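Local structure of lysyl oxidase (Pichia pastoris, 1W7C) at residues I20-V29 / I58-A68. The protein is a copper- and topaquinone-dependent amine oxidase that probably converts primary amines, including lysine side chains, to aldehydes. Numbering follows the deposited sequence.
Sequences IWTSLAKEEV and IETLKPNKTEA. With NAG (2-acetamido-2-deoxy-beta-D-glucopyranose), chain B.
Thr60 and Leu24 form the tight part of this contact, a worked example of how a loop is fixed against a strand by one buried hydroxyl and the apolar groups around it. The hydroxyl of Thr60 donates to the carbonyl of Thr22, OG1 to O 2.8 Å, meeting that oxygen at a C=O...donor angle of 134° and tilted 19° from the carbonyl plane. Carrying OG1 anti to its own carbonyl carbon (chi1 -62°), Thr60 turns the oxygen to the loop. Thr22 O takes a second bond from Arg81. Leu24 spreads its two methyls along one side of the strand: CD2 lies 3.5 Å from Thr60 OG1, while CD1 reaches 3.7 Å from Ile58 CG2, the Leu24 and Ile58 side chains crossing at about a right angle. Replacing Leu24 by an alanine would probably open a gap between the loop and the strand and take the Leu24 methyl away from Ile58 CG2. A water accepts from both Leu24 N and Thr60 N, joining the backbones beside the hydroxyl.

Further along, Ile20 sends CD1 to Ala68 CB (3.7 Å), and its carbonyl oxygen sits 3.2 Å from Pro63 CD. CG1 of Ile20 also covers the centre of one face of the neighbouring Trp21 ring.

The looser, wetter side runs past Lys62, whose CD lies at the indole edge; a water donates to Trp21 O and weakly accepts from Lys62 NZ. A second water, in the ring plane, takes a weak bond from Trp21 NE1 and donates to Pro63 O; the indole's main polar partner is Tyr333. Beyond it, Asn64 bears the N-linked sugar, with ND2 bonded to C1. Between the helices beginning at Lys26 and Lys65, the contact lays the incoming loop against an antiparallel sheet, the helix-and-sheet arrangement of the N2 domain of copper amine oxidases.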
# COMPACT_ATOMS: atom_id res chain seq x y z
N ILE A 20 28.67 16.49 -6.65
CA ILE A 20 29.81 16.23 -5.79
C ILE A 20 29.75 14.85 -5.13
O ILE A 20 30.65 14.48 -4.37
CB ILE A 20 29.93 17.35 -4.72
CG1 ILE A 20 28.62 17.54 -3.94
CG2 ILE A 20 30.34 18.65 -5.42
CD1 ILE A 20 28.74 18.40 -2.72
N TRP A 21 28.67 14.11 -5.40
CA TRP A 21 28.48 12.78 -4.85
C TRP A 21 28.74 11.69 -5.88
O TRP A 21 28.61 10.51 -5.55
CB TRP A 21 27.06 12.63 -4.26
CG TRP A 21 26.67 13.74 -3.36
CD1 TRP A 21 26.93 13.84 -2.04
CD2 TRP A 21 25.97 14.93 -3.72
NE1 TRP A 21 26.43 15.01 -1.53
CE2 TRP A 21 25.86 15.72 -2.55
CE3 TRP A 21 25.44 15.44 -4.91
CZ2 TRP A 21 25.18 16.92 -2.53
CZ3 TRP A 21 24.79 16.65 -4.90
CH2 TRP A 21 24.68 17.39 -3.72
N THR A 22 29.08 12.07 -7.11
CA THR A 22 29.09 11.11 -8.18
C THR A 22 30.25 10.12 -8.05
O THR A 22 31.30 10.43 -7.46
CB THR A 22 29.12 11.87 -9.53
OG1 THR A 22 28.68 11.02 -10.58
CG2 THR A 22 30.55 12.32 -9.90
N SER A 23 30.06 8.94 -8.65
CA SER A 23 31.10 7.91 -8.62
C SER A 23 32.36 8.40 -9.30
O SER A 23 32.35 9.35 -10.09
CB SER A 23 30.61 6.62 -9.30
OG SER A 23 30.47 6.79 -10.70
N LEU A 24 33.47 7.76 -8.97
CA LEU A 24 34.73 8.09 -9.61
C LEU A 24 34.69 7.84 -11.11
O LEU A 24 34.11 6.87 -11.60
CB LEU A 24 35.87 7.31 -8.99
CG LEU A 24 36.16 7.59 -7.52
CD1 LEU A 24 37.25 6.64 -7.07
CD2 LEU A 24 36.54 9.05 -7.29
N ALA A 25 35.24 8.78 -11.87
CA ALA A 25 35.47 8.57 -13.29
C ALA A 25 36.54 7.49 -13.49
O ALA A 25 37.37 7.25 -12.62
CB ALA A 25 35.92 9.88 -13.90
N LYS A 26 36.51 6.84 -14.64
CA LYS A 26 37.51 5.82 -14.96
C LYS A 26 38.93 6.34 -14.71
O LYS A 26 39.77 5.66 -14.14
CB LYS A 26 37.34 5.33 -16.39
CG LYS A 26 38.25 4.15 -16.73
CD LYS A 26 37.91 3.51 -18.08
CE LYS A 26 38.38 2.06 -18.15
NZ LYS A 26 39.52 1.74 -17.23
N GLU A 27 39.18 7.57 -15.19
CA GLU A 27 40.49 8.20 -15.05
C GLU A 27 40.90 8.40 -13.57
O GLU A 27 42.07 8.27 -13.22
CB GLU A 27 40.53 9.54 -15.82
CG GLU A 27 39.46 10.57 -15.43
CD GLU A 27 38.25 10.63 -16.37
OE1 GLU A 27 37.65 11.73 -16.49
OE2 GLU A 27 37.87 9.59 -16.96
N GLU A 28 39.92 8.71 -12.72
CA GLU A 28 40.19 8.87 -11.30
C GLU A 28 40.52 7.53 -10.66
O GLU A 28 41.48 7.41 -9.90
CB GLU A 28 38.97 9.48 -10.57
CG GLU A 28 38.69 10.91 -10.92
CD GLU A 28 37.44 11.48 -10.26
OE1 GLU A 28 36.34 10.94 -10.48
OE2 GLU A 28 37.58 12.49 -9.54
N VAL A 29 39.75 6.50 -11.00
CA VAL A 29 40.05 5.16 -10.52
C VAL A 29 41.47 4.76 -10.96
O VAL A 29 42.23 4.21 -10.17
CB VAL A 29 39.00 4.14 -11.02
CG1 VAL A 29 39.41 2.72 -10.62
CG2 VAL A 29 37.64 4.48 -10.45
N ILE A 58 37.74 0.77 -4.95
CA ILE A 58 38.13 2.17 -5.10
C ILE A 58 36.88 2.95 -5.50
O ILE A 58 36.32 2.70 -6.56
CB ILE A 58 39.19 2.37 -6.21
CG1 ILE A 58 40.45 1.56 -5.93
CG2 ILE A 58 39.50 3.85 -6.33
CD1 ILE A 58 41.47 1.58 -7.07
N GLU A 59 36.43 3.82 -4.60
CA GLU A 59 35.20 4.56 -4.84
C GLU A 59 35.24 5.97 -4.25
O GLU A 59 36.13 6.31 -3.48
CB GLU A 59 33.99 3.81 -4.28
CG GLU A 59 33.96 3.75 -2.77
CD GLU A 59 32.61 3.38 -2.18
OE1 GLU A 59 31.62 3.22 -2.93
OE2 GLU A 59 32.57 3.27 -0.93
N THR A 60 34.24 6.78 -4.62
CA THR A 60 34.14 8.12 -4.06
C THR A 60 33.93 8.09 -2.56
O THR A 60 33.05 7.37 -2.08
CB THR A 60 32.99 8.84 -4.71
OG1 THR A 60 33.26 8.96 -6.11
CG2 THR A 60 32.83 10.26 -4.15
N LEU A 61 34.74 8.85 -1.82
CA LEU A 61 34.46 9.15 -0.43
C LEU A 61 33.65 10.44 -0.45
O LEU A 61 34.20 11.51 -0.75
CB LEU A 61 35.77 9.33 0.35
CG LEU A 61 35.60 9.66 1.82
CD1 LEU A 61 34.93 8.54 2.58
CD2 LEU A 61 36.97 9.97 2.42
N LYS A 62 32.36 10.34 -0.19
CA LYS A 62 31.45 11.47 -0.42
C LYS A 62 31.78 12.64 0.54
O LYS A 62 32.30 12.44 1.64
CB LYS A 62 30.00 11.05 -0.25
CG LYS A 62 29.51 10.17 -1.41
CD LYS A 62 28.08 9.80 -1.24
CE LYS A 62 27.62 8.86 -2.31
NZ LYS A 62 28.19 7.48 -2.12
N PRO A 63 31.50 13.86 0.11
CA PRO A 63 31.76 15.01 0.97
C PRO A 63 30.99 14.98 2.29
O PRO A 63 29.96 14.36 2.38
CB PRO A 63 31.34 16.19 0.10
CG PRO A 63 31.53 15.73 -1.30
CD PRO A 63 31.04 14.27 -1.23
N ASN A 64 31.53 15.67 3.27
CA ASN A 64 30.84 15.88 4.50
C ASN A 64 29.73 16.92 4.29
O ASN A 64 29.76 17.70 3.36
CB ASN A 64 31.81 16.33 5.56
CG ASN A 64 32.67 15.22 6.10
OD1 ASN A 64 32.34 14.03 5.99
ND2 ASN A 64 33.80 15.62 6.68
N LYS A 65 28.72 16.90 5.15
CA LYS A 65 27.51 17.63 4.91
C LYS A 65 27.67 19.14 5.00
O LYS A 65 27.17 19.84 4.13
CB LYS A 65 26.38 17.15 5.83
CG LYS A 65 25.06 17.88 5.59
CD LYS A 65 23.92 17.24 6.38
CE LYS A 65 22.63 17.97 6.10
NZ LYS A 65 21.51 17.33 6.84
N THR A 66 28.35 19.65 6.03
CA THR A 66 28.49 21.09 6.11
C THR A 66 29.22 21.66 4.91
O THR A 66 28.76 22.64 4.32
CB THR A 66 29.15 21.48 7.41
OG1 THR A 66 28.32 21.02 8.48
CG2 THR A 66 29.20 23.00 7.59
N GLU A 67 30.28 21.00 4.45
CA GLU A 67 31.03 21.50 3.29
C GLU A 67 30.17 21.38 2.05
O GLU A 67 30.19 22.26 1.18
CB GLU A 67 32.40 20.81 3.09
CG GLU A 67 32.38 19.30 2.85
CD GLU A 67 33.77 18.71 2.61
OE1 GLU A 67 34.79 19.46 2.69
OE2 GLU A 67 33.84 17.49 2.31
N ALA A 68 29.36 20.34 1.94
CA ALA A 68 28.46 20.20 0.81
C ALA A 68 27.44 21.32 0.80
O ALA A 68 27.16 21.88 -0.26
CB ALA A 68 27.76 18.86 0.86
C1 NAG B . 34.55 14.59 7.36
C2 NAG B . 36.03 15.00 7.16
C3 NAG B . 37.03 14.16 7.97
C4 NAG B . 36.54 13.97 9.40
C5 NAG B . 35.07 13.57 9.37
C6 NAG B . 34.47 13.33 10.73
C7 NAG B . 36.76 15.99 5.05
C8 NAG B . 37.01 15.81 3.59
N2 NAG B . 36.34 14.93 5.73
O3 NAG B . 38.30 14.79 7.94
O4 NAG B . 37.20 12.91 10.07
O5 NAG B . 34.26 14.54 8.74
O6 NAG B . 34.44 14.57 11.38
O7 NAG B . 36.95 17.09 5.57
O HOH W 1 27.41 13.93 1.35
O HOH W 2 29.46 8.15 -4.72
O HOH W 3 32.81 5.68 -6.90